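Local coordinates for capsid polyprotein VP90 (Turkey astrovirus 2, PDB 3TS3), which forms the astrovirus capsid, which probably self-assembles as an icosahedral shell, and contributes through this projection domain the globular spike on its surface, at residues Ala9-Thr14 against Thr101-Lys106; Val26-Thr31 against Glu114-Lys119; His108-Thr113 against Gly140-Ser145. All blocks are in the same frame, centred on the assembly; numbering follows the deposited sequence.

Overall arrangement
All three contacts lie in the spike domain and fasten the long coil between helix 102-105 and strand 117-119, or the segments next to it, to other parts of the chain. The centre of contact 1 lies about 17 Å from the centre of the chain, farther than those of the other two, and this contact is the one touched by the second subunit. Contacts 2 and 3 have centres about 9 Å apart and share a sheet: strands 117-119 and 142-148 are neighbours, joined by a probable hydrogen bond of 2.9 Å between Gln118 O and Val143 N. Contact 1 reaches contact 3 through a probable hydrogen bond of 2.8 Å between Thr14 OG1 and His108 NE2. The sulfate ion, probably from the crystallisation liquor, belongs to contact 2.

Contact 1. Residues Ala9-Thr14 against Thr101-Lys106; sequences ADDQYT and TMKTLK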
loop_
_atom_site.group_PDB
_atom_site.type_symbol
_atom_site.label_atom_id
_atom_site.label_comp_id
_atom_site.label_asym_id
_atom_site.label_seq_id
_atom_site.Cartn_x
_atom_site.Cartn_y
_atom_site.Cartn_z
ATOM N N ALA C 9 11.636 -13.725 5.777
ATOM C CA ALA C 9 12.141 -13.372 7.092
ATOM C C ALA C 9 11.732 -14.378 8.156
ATOM O O ALA C 9 10.647 -14.925 8.109
ATOM C CB ALA C 9 11.677 -11.972 7.483
ATOM N N ASP C 10 12.623 -14.602 9.114
ATOM C CA ASP C 10 12.339 -15.488 10.228
ATOM C C ASP C 10 11.329 -14.826 11.164
ATOM O O ASP C 10 11.223 -13.611 11.214
ATOM C CB ASP C 10 13.613 -15.810 11.008
ATOM C CG ASP C 10 14.563 -16.728 10.254
ATOM O OD1 ASP C 10 14.177 -17.328 9.239
ATOM O OD2 ASP C 10 15.710 -16.826 10.691
ATOM N N ASP C 11 10.597 -15.638 11.910
ATOM C CA ASP C 11 9.572 -15.129 12.801
ATOM C C ASP C 11 10.214 -14.303 13.908
ATOM O O ASP C 11 11.339 -14.553 14.303
ATOM C CB ASP C 11 8.752 -16.280 13.388
ATOM C CG ASP C 11 7.328 -15.869 13.748
ATOM O OD1 ASP C 11 7.035 -14.663 13.725
ATOM O OD2 ASP C 11 6.509 -16.760 14.026
ATOM N N GLN C 12 9.489 -13.295 14.372
ATOM C CA GLN C 12 9.934 -12.459 15.465
ATOM C C GLN C 12 8.766 -12.212 16.404
ATOM O O GLN C 12 7.643 -12.089 15.965
ATOM C CB GLN C 12 10.424 -11.112 14.930
ATOM C CG GLN C 12 10.893 -10.179 16.012
ATOM C CD GLN C 12 10.876 -8.726 15.590
ATOM O OE1 GLN C 12 11.541 -8.335 14.646
ATOM N NE2 GLN C 12 10.129 -7.920 16.319
ATOM N N TYR C 13 9.043 -12.131 17.697
ATOM C CA TYR C 13 8.004 -11.785 18.653
ATOM C C TYR C 13 7.587 -10.338 18.425
ATOM O O TYR C 13 8.426 -9.455 18.310
ATOM C CB TYR C 13 8.530 -11.954 20.097
ATOM C CG TYR C 13 7.700 -11.317 21.208
ATOM C CD1 TYR C 13 6.540 -11.917 21.675
ATOM C CD2 TYR C 13 8.107 -10.134 21.815
ATOM C CE1 TYR C 13 5.798 -11.339 22.698
ATOM C CE2 TYR C 13 7.366 -9.553 22.834
ATOM C CZ TYR C 13 6.216 -10.162 23.268
ATOM O OH TYR C 13 5.485 -9.585 24.280
ATOM N N THR C 14 6.284 -10.104 18.362
ATOM C CA THR C 14 5.747 -8.752 18.365
ATOM C C THR C 14 4.778 -8.742 19.540
ATOM O O THR C 14 4.045 -9.691 19.723
ATOM C CB THR C 14 5.065 -8.364 17.051
ATOM O OG1 THR C 14 4.024 -9.293 16.746
ATOM C CG2 THR C 14 6.072 -8.353 15.912
ATOM N N THR C 101 4.247 -8.685 9.881
ATOM C CA THR C 101 4.135 -9.410 8.638
ATOM C C THR C 101 2.963 -10.345 8.886
ATOM O O THR C 101 2.481 -10.449 9.996
ATOM C CB THR C 101 5.359 -10.240 8.302
ATOM O OG1 THR C 101 5.603 -11.172 9.351
ATOM C CG2 THR C 101 6.574 -9.355 8.126
ATOM N N MET C 102 2.497 -11.024 7.855
ATOM C CA MET C 102 1.423 -11.981 8.058
ATOM C C MET C 102 1.914 -13.089 8.987
ATOM O O MET C 102 1.165 -13.615 9.784
ATOM C CB MET C 102 0.891 -12.535 6.737
ATOM C CG MET C 102 0.094 -11.517 5.892
ATOM S SD MET C 102 -1.303 -10.714 6.746
ATOM C CE MET C 102 -0.522 -9.164 7.235
ATOM N N LYS C 103 3.186 -13.446 8.877
ATOM C CA LYS C 103 3.721 -14.471 9.763
ATOM C C LYS C 103 3.711 -14.068 11.237
ATOM O O LYS C 103 3.244 -14.810 12.079
ATOM C CB LYS C 103 5.154 -14.812 9.349
ATOM C CG LYS C 103 5.831 -15.814 10.260
ATOM C CD LYS C 103 7.305 -15.953 9.958
ATOM C CE LYS C 103 7.538 -16.617 8.628
ATOM N NZ LYS C 103 8.984 -16.948 8.508
ATOM N N THR C 104 4.221 -12.885 11.548
ATOM C CA THR C 104 4.207 -12.403 12.929
ATOM C C THR C 104 2.777 -12.185 13.445
ATOM O O THR C 104 2.486 -12.353 14.619
ATOM C CB THR C 104 5.091 -11.159 13.159
ATOM O OG1 THR C 104 4.527 -10.035 12.492
ATOM C CG2 THR C 104 6.513 -11.391 12.661
ATOM N N LEU C 105 1.887 -11.817 12.540
ATOM C CA LEU C 105 0.505 -11.541 12.901
ATOM C C LEU C 105 -0.193 -12.796 13.424
ATOM O O LEU C 105 -1.194 -12.709 14.109
ATOM C CB LEU C 105 -0.250 -10.928 11.726
ATOM C CG LEU C 105 -1.635 -10.339 12.022
ATOM C CD1 LEU C 105 -1.597 -9.269 13.107
ATOM C CD2 LEU C 105 -2.220 -9.792 10.740
ATOM N N LYS C 106 0.370 -13.955 13.121
ATOM C CA LYS C 106 -0.223 -15.219 13.559
ATOM C C LYS C 106 -0.234 -15.264 15.081
ATOM O O LYS C 106 -1.039 -15.946 15.683
ATOM C CB LYS C 106 0.528 -16.428 12.998
ATOM C CG LYS C 106 0.311 -16.669 11.522
ATOM C CD LYS C 106 1.009 -17.937 11.043
ATOM C CE LYS C 106 0.775 -18.145 9.554
ATOM N NZ LYS C 106 1.462 -19.361 9.031
HETATM O O HOH W 1 4.141 -16.001 14.427
#
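Lys103 reaches along the segment Ala9-Thr14 and gives its ammonium group to the backbone: NZ donates to Ala9 O at 2.6 Å, in the carbonyl plane. Its CG lies anti to the backbone N (chi1 177°), and a bend at chi3 then turns the end of the chain to that carbonyl. On the way Lys103 CD rests 3.7 Å from Asp11 CB. The charges themselves stay apart, with Asp11 OD1 6.0 Å from Lys103 NZ; instead Asp11 OD2 accepts a short hydrogen bond, 2.5 Å from the water O, and the same water donates to Lys103 O. The methyl CG2 of Thr104 approaches Asp11 OD1 to 3.5 Å and also touches Gln12 O. Thr104 belongs to a capping box that opens the short helix 102-105: its N donates to Thr101 OG1 at 3.1 Å, nearly straight at 176°, while Thr101 N donates back to Thr104 OG1. Thr14 crosses Thr104 at about a right angle, Thr14 CG2 4.1 Å from Thr104 CB. Farther out, Gln100 OE1 is hydrogen-bonded to the hydroxyls of Thr14 and Thr104, and Thr14 OG1 is also bonded to His108 NE2. Across the subunit interface, Tyr3 of the second subunit gives its backbone N to Gln12 OE1, and its hydroxyl is hydrogen-bonded to Asp10 O.

Contact 2. Residues Val26-Thr31 against Glu114-Lys119; sequences VSTTET and EPAIQK. With SO4 (sulfate ion), chain I.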
loop_
_atom_site.group_PDB
_atom_site.type_symbol
_atom_site.label_atom_id
_atom_site.label_comp_id
_atom_site.label_asym_id
_atom_site.label_seq_id
_atom_site.Cartn_x
_atom_site.Cartn_y
_atom_site.Cartn_z
ATOM N N VAL C 26 -1.633 -0.745 21.364
ATOM C CA VAL C 26 -2.510 0.256 20.795
ATOM C C VAL C 26 -3.812 -0.481 20.525
ATOM O O VAL C 26 -3.829 -1.455 19.806
ATOM C CB VAL C 26 -1.933 0.842 19.496
ATOM C CG1 VAL C 26 -2.936 1.785 18.832
ATOM C CG2 VAL C 26 -0.647 1.587 19.798
ATOM N N SER C 27 -4.903 -0.025 21.117
ATOM C CA SER C 27 -6.165 -0.732 20.959
ATOM C C SER C 27 -6.688 -0.702 19.534
ATOM O O SER C 27 -6.527 0.281 18.837
ATOM C CB SER C 27 -7.233 -0.175 21.895
ATOM O OG SER C 27 -8.466 -0.821 21.657
ATOM N N THR C 28 -7.346 -1.785 19.139
ATOM C CA THR C 28 -7.909 -1.920 17.801
ATOM C C THR C 28 -9.369 -1.474 17.713
ATOM O O THR C 28 -10.025 -1.713 16.721
ATOM C CB THR C 28 -7.767 -3.348 17.236
ATOM O OG1 THR C 28 -8.394 -4.292 18.110
ATOM C CG2 THR C 28 -6.302 -3.707 17.067
ATOM N N THR C 29 -9.870 -0.832 18.764
ATOM C CA THR C 29 -11.238 -0.336 18.747
ATOM C C THR C 29 -11.475 0.730 17.690
ATOM O O THR C 29 -12.516 0.737 17.052
ATOM C CB THR C 29 -11.642 0.282 20.080
ATOM O OG1 THR C 29 -11.534 -0.692 21.109
ATOM C CG2 THR C 29 -13.077 0.755 20.007
ATOM N N GLU C 30 -10.526 1.646 17.534
ATOM C CA GLU C 30 -10.672 2.720 16.560
ATOM C C GLU C 30 -10.399 2.315 15.126
ATOM O O GLU C 30 -9.541 1.486 14.842
ATOM C CB GLU C 30 -9.743 3.911 16.838
ATOM C CG GLU C 30 -9.486 4.309 18.260
ATOM C CD GLU C 30 -8.162 5.065 18.370
ATOM O OE1 GLU C 30 -7.873 5.905 17.485
ATOM O OE2 GLU C 30 -7.397 4.803 19.319
ATOM N N THR C 31 -11.087 2.992 14.227
ATOM C CA THR C 31 -10.842 2.887 12.818
ATOM C C THR C 31 -9.438 3.408 12.521
ATOM O O THR C 31 -8.963 4.339 13.151
ATOM C CB THR C 31 -11.848 3.766 12.054
ATOM O OG1 THR C 31 -13.083 3.059 11.897
ATOM C CG2 THR C 31 -11.308 4.171 10.698
ATOM N N GLU C 114 -9.199 -8.674 21.246
ATOM C CA GLU C 114 -9.033 -7.435 20.489
ATOM C C GLU C 114 -10.368 -7.074 19.857
ATOM O O GLU C 114 -11.002 -7.909 19.235
ATOM C CB GLU C 114 -7.991 -7.601 19.377
ATOM C CG GLU C 114 -6.554 -7.572 19.828
ATOM C CD GLU C 114 -6.086 -6.198 20.272
ATOM O OE1 GLU C 114 -6.814 -5.205 20.073
ATOM O OE2 GLU C 114 -4.972 -6.133 20.809
ATOM N N PRO C 115 -10.763 -5.815 19.962
ATOM C CA PRO C 115 -12.057 -5.379 19.440
ATOM C C PRO C 115 -12.175 -5.612 17.936
ATOM O O PRO C 115 -13.242 -5.947 17.457
ATOM C CB PRO C 115 -12.068 -3.892 19.766
ATOM C CG PRO C 115 -11.276 -3.805 21.024
ATOM C CD PRO C 115 -10.179 -4.817 20.874
ATOM N N ALA C 116 -11.078 -5.453 17.211
ATOM C CA ALA C 116 -11.091 -5.645 15.762
ATOM C C ALA C 116 -11.428 -7.068 15.337
ATOM O O ALA C 116 -11.994 -7.282 14.281
ATOM C CB ALA C 116 -9.780 -5.197 15.127
ATOM N N ILE C 117 -11.048 -8.043 16.151
ATOM C CA ILE C 117 -11.174 -9.425 15.740
ATOM C C ILE C 117 -12.452 -10.074 16.228
ATOM O O ILE C 117 -12.746 -10.072 17.406
ATOM C CB ILE C 117 -9.978 -10.274 16.215
ATOM C CG1 ILE C 117 -8.653 -9.601 15.853
ATOM C CG2 ILE C 117 -10.073 -11.687 15.644
ATOM C CD1 ILE C 117 -7.457 -10.301 16.451
ATOM N N GLN C 118 -13.177 -10.661 15.293
ATOM C CA GLN C 118 -14.432 -11.331 15.597
ATOM C C GLN C 118 -14.384 -12.771 15.105
ATOM O O GLN C 118 -13.465 -13.160 14.403
ATOM C CB GLN C 118 -15.627 -10.595 14.986
ATOM C CG GLN C 118 -15.707 -9.123 15.351
ATOM C CD GLN C 118 -16.098 -8.873 16.797
ATOM O OE1 GLN C 118 -16.547 -9.767 17.496
ATOM N NE2 GLN C 118 -15.941 -7.643 17.238
ATOM N N LYS C 119 -15.372 -13.561 15.508
ATOM C CA LYS C 119 -15.426 -14.958 15.131
ATOM C C LYS C 119 -16.434 -15.102 14.022
ATOM O O LYS C 119 -17.583 -14.744 14.176
ATOM C CB LYS C 119 -15.851 -15.820 16.321
ATOM C CG LYS C 119 -14.831 -15.869 17.441
ATOM C CD LYS C 119 -15.329 -16.665 18.628
ATOM C CE LYS C 119 -14.248 -16.817 19.678
ATOM N NZ LYS C 119 -14.591 -17.857 20.676
HETATM S S SO4 I . -9.620 -2.065 24.712
HETATM O O1 SO4 I . -10.718 -2.342 25.642
HETATM O O2 SO4 I . -9.384 -3.233 23.876
HETATM O O3 SO4 I . -9.988 -0.917 23.889
HETATM O O4 SO4 I . -8.413 -1.735 25.469
HETATM O O HOH W 2 -3.288 -4.210 19.649
#
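The hydroxyl of Thr28 is the polar centre where Val26-Thr31 meets Glu114-Lys119. Thr28 OG1 donates to Glu114 OE1 at 2.7 Å, meeting it on the anti side and 27° out of the carboxylate plane, and accepts from Ala116 N at 3.1 Å with a fairly straight 163° N-H...O angle. One bond in and one out fix the rotation of this side chain, whose OG1 stands between the backbone N and the carbonyl carbon (chi1 58°). The other carboxylate oxygen, Glu114 OE2, pairs with Arg25 in a salt bridge and faces a water lying 2.8 Å from it and the same distance from Val26 O. Among carbon contacts, Thr28 CB meets Ala116 CB at 3.5 Å, tighter than usual, and Phe34 of strand 34-37 packs on both residues. A close carbon-oxygen approach sets Pro115 CG 3.1 Å from Thr29 OG1. Next to these turns, sulfate O3 accepts from Ser27 OG at 2.7 Å and weakly from Thr29 OG1, and Arg25 holds the same ion. Ser27 OG also accepts from Thr29 N, forming an ST turn, which here faces the type I beta turn Glu114-Ile117 leading into strand 117-119.

Contact 3. Residues His108-Thr113 against Gly140-Ser145; sequences HIKDYT and GDPVIS
The type I beta turn His108-Asp111, closed by Asp111 N to His108 O, brings Ile109 and Lys110 against the start of strand 142-148, the directions of 109-112 and 140-144 being 110° apart. Pro142 fills the middle of the contact. Its CB lies 4.0 Å from Ile109 CG1, the two side chains crossing at about a right angle, and its CG meets Lys110 CG on another flank. With CG1 anti to the backbone N (chi1 -165°), Ile109 extends past the proline and sets CD1 4.0 Å from the CD1 of Ile144. An inverse gamma turn centred on Asp111 leads from Lys110 to Tyr112. Tyr112, the residue after the beta turn, has its hydroxyl 3.3 Å from Pro142 CD and weakly hydrogen-bonded to Gly140 O at 2.7 Å. One face of its ring carries the backbone carbon of Lys110, offset toward the rim, and Lys119 makes a cation-pi contact with the same ring. Tyr158 of strand 153-159 lines Ile109 and Pro142 from the neighbouring strand. The contact thus relies mainly on carbon packing, with a single weak hydrogen bond between the segments, and Ile109 O, 3.4 Å from Pro142 CG, is buried with no polar partner in the model.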
loop_
_atom_site.group_PDB
_atom_site.type_symbol
_atom_site.label_atom_id
_atom_site.label_comp_id
_atom_site.label_asym_id
_atom_site.label_seq_id
_atom_site.Cartn_x
_atom_site.Cartn_y
_atom_site.Cartn_z
ATOM N N HIS C 108 -1.139 -12.975 16.959
ATOM C CA HIS C 108 -2.245 -12.174 17.464
ATOM C C HIS C 108 -3.595 -12.355 16.776
ATOM O O HIS C 108 -4.596 -11.832 17.243
ATOM C CB HIS C 108 -1.842 -10.703 17.375
ATOM C CG HIS C 108 -0.452 -10.445 17.860
ATOM N ND1 HIS C 108 -0.124 -10.425 19.196
ATOM C CD2 HIS C 108 0.702 -10.228 17.185
ATOM C CE1 HIS C 108 1.172 -10.198 19.323
ATOM N NE2 HIS C 108 1.694 -10.076 18.118
ATOM N N ILE C 109 -3.609 -13.067 15.661
ATOM C CA ILE C 109 -4.798 -13.167 14.823
ATOM C C ILE C 109 -5.972 -13.842 15.526
ATOM O O ILE C 109 -7.115 -13.570 15.215
ATOM C CB ILE C 109 -4.488 -13.763 13.425
ATOM C CG1 ILE C 109 -5.643 -13.511 12.455
ATOM C CG2 ILE C 109 -4.130 -15.239 13.512
ATOM C CD1 ILE C 109 -5.918 -12.056 12.184
ATOM N N LYS C 110 -5.663 -14.704 16.483
ATOM C CA LYS C 110 -6.689 -15.408 17.235
ATOM C C LYS C 110 -6.931 -14.787 18.607
ATOM O O LYS C 110 -7.490 -15.424 19.484
ATOM C CB LYS C 110 -6.363 -16.897 17.357
ATOM C CG LYS C 110 -6.266 -17.610 16.026
ATOM C CD LYS C 110 -6.050 -19.088 16.245
ATOM C CE LYS C 110 -5.659 -19.790 14.972
ATOM N NZ LYS C 110 -5.394 -21.242 15.230
ATOM N N ASP C 111 -6.503 -13.542 18.783
ATOM C CA ASP C 111 -6.730 -12.833 20.031
ATOM C C ASP C 111 -8.090 -12.159 19.970
ATOM O O ASP C 111 -8.199 -10.986 19.662
ATOM C CB ASP C 111 -5.651 -11.784 20.277
ATOM C CG ASP C 111 -5.816 -11.107 21.610
ATOM O OD1 ASP C 111 -6.725 -11.526 22.349
ATOM O OD2 ASP C 111 -5.063 -10.165 21.905
ATOM N N TYR C 112 -9.112 -12.936 20.297
ATOM C CA TYR C 112 -10.508 -12.525 20.205
ATOM C C TYR C 112 -10.869 -11.406 21.165
ATOM O O TYR C 112 -11.895 -10.766 21.021
ATOM C CB TYR C 112 -11.439 -13.729 20.317
ATOM C CG TYR C 112 -11.246 -14.701 19.171
ATOM C CD1 TYR C 112 -11.651 -14.377 17.890
ATOM C CD2 TYR C 112 -10.644 -15.932 19.369
ATOM C CE1 TYR C 112 -11.469 -15.246 16.849
ATOM C CE2 TYR C 112 -10.461 -16.808 18.335
ATOM C CZ TYR C 112 -10.872 -16.462 17.076
ATOM O OH TYR C 112 -10.686 -17.339 16.040
ATOM N N THR C 113 -10.015 -11.174 22.144
ATOM C CA THR C 113 -10.191 -10.040 23.037
ATOM C C THR C 113 -9.977 -8.692 22.326
ATOM O O THR C 113 -10.519 -7.686 22.744
ATOM C CB THR C 113 -9.392 -10.171 24.342
ATOM O OG1 THR C 113 -8.012 -9.926 24.089
ATOM C CG2 THR C 113 -9.566 -11.561 24.919
ATOM N N GLY C 140 -16.038 -19.580 13.521
ATOM C CA GLY C 140 -15.052 -19.176 14.497
ATOM C C GLY C 140 -13.732 -18.678 13.933
ATOM O O GLY C 140 -12.911 -18.198 14.685
ATOM N N ASP C 141 -13.540 -18.766 12.621
ATOM C CA ASP C 141 -12.309 -18.253 12.019
ATOM C C ASP C 141 -12.258 -16.756 12.246
ATOM O O ASP C 141 -13.277 -16.101 12.209
ATOM C CB ASP C 141 -12.272 -18.527 10.514
ATOM C CG ASP C 141 -11.791 -19.929 10.183
ATOM O OD1 ASP C 141 -11.327 -20.630 11.090
ATOM O OD2 ASP C 141 -11.883 -20.307 9.009
ATOM N N PRO C 142 -11.070 -16.207 12.458
ATOM C CA PRO C 142 -10.988 -14.769 12.697
ATOM C C PRO C 142 -11.505 -13.975 11.505
ATOM O O PRO C 142 -11.225 -14.328 10.376
ATOM C CB PRO C 142 -9.487 -14.538 12.856
ATOM C CG PRO C 142 -8.977 -15.813 13.455
ATOM C CD PRO C 142 -9.831 -16.908 12.848
ATOM N N VAL C 143 -12.274 -12.929 11.779
ATOM C CA VAL C 143 -12.715 -12.008 10.750
ATOM C C VAL C 143 -12.520 -10.570 11.220
ATOM O O VAL C 143 -12.734 -10.260 12.383
ATOM C CB VAL C 143 -14.167 -12.272 10.285
ATOM C CG1 VAL C 143 -15.155 -12.139 11.423
ATOM C CG2 VAL C 143 -14.532 -11.347 9.141
ATOM N N ILE C 144 -12.072 -9.715 10.313
ATOM C CA ILE C 144 -11.843 -8.320 10.649
ATOM C C ILE C 144 -12.527 -7.387 9.658
ATOM O O ILE C 144 -12.360 -7.525 8.463
ATOM C CB ILE C 144 -10.335 -7.992 10.696
ATOM C CG1 ILE C 144 -9.634 -8.836 11.762
ATOM C CG2 ILE C 144 -10.113 -6.505 10.947
ATOM C CD1 ILE C 144 -8.116 -8.798 11.674
ATOM N N SER C 145 -13.279 -6.427 10.179
ATOM C CA SER C 145 -13.926 -5.408 9.365
ATOM C C SER C 145 -12.884 -4.406 8.872
ATOM O O SER C 145 -12.151 -3.847 9.662
ATOM C CB SER C 145 -14.972 -4.703 10.227
ATOM O OG SER C 145 -15.388 -3.482 9.665
#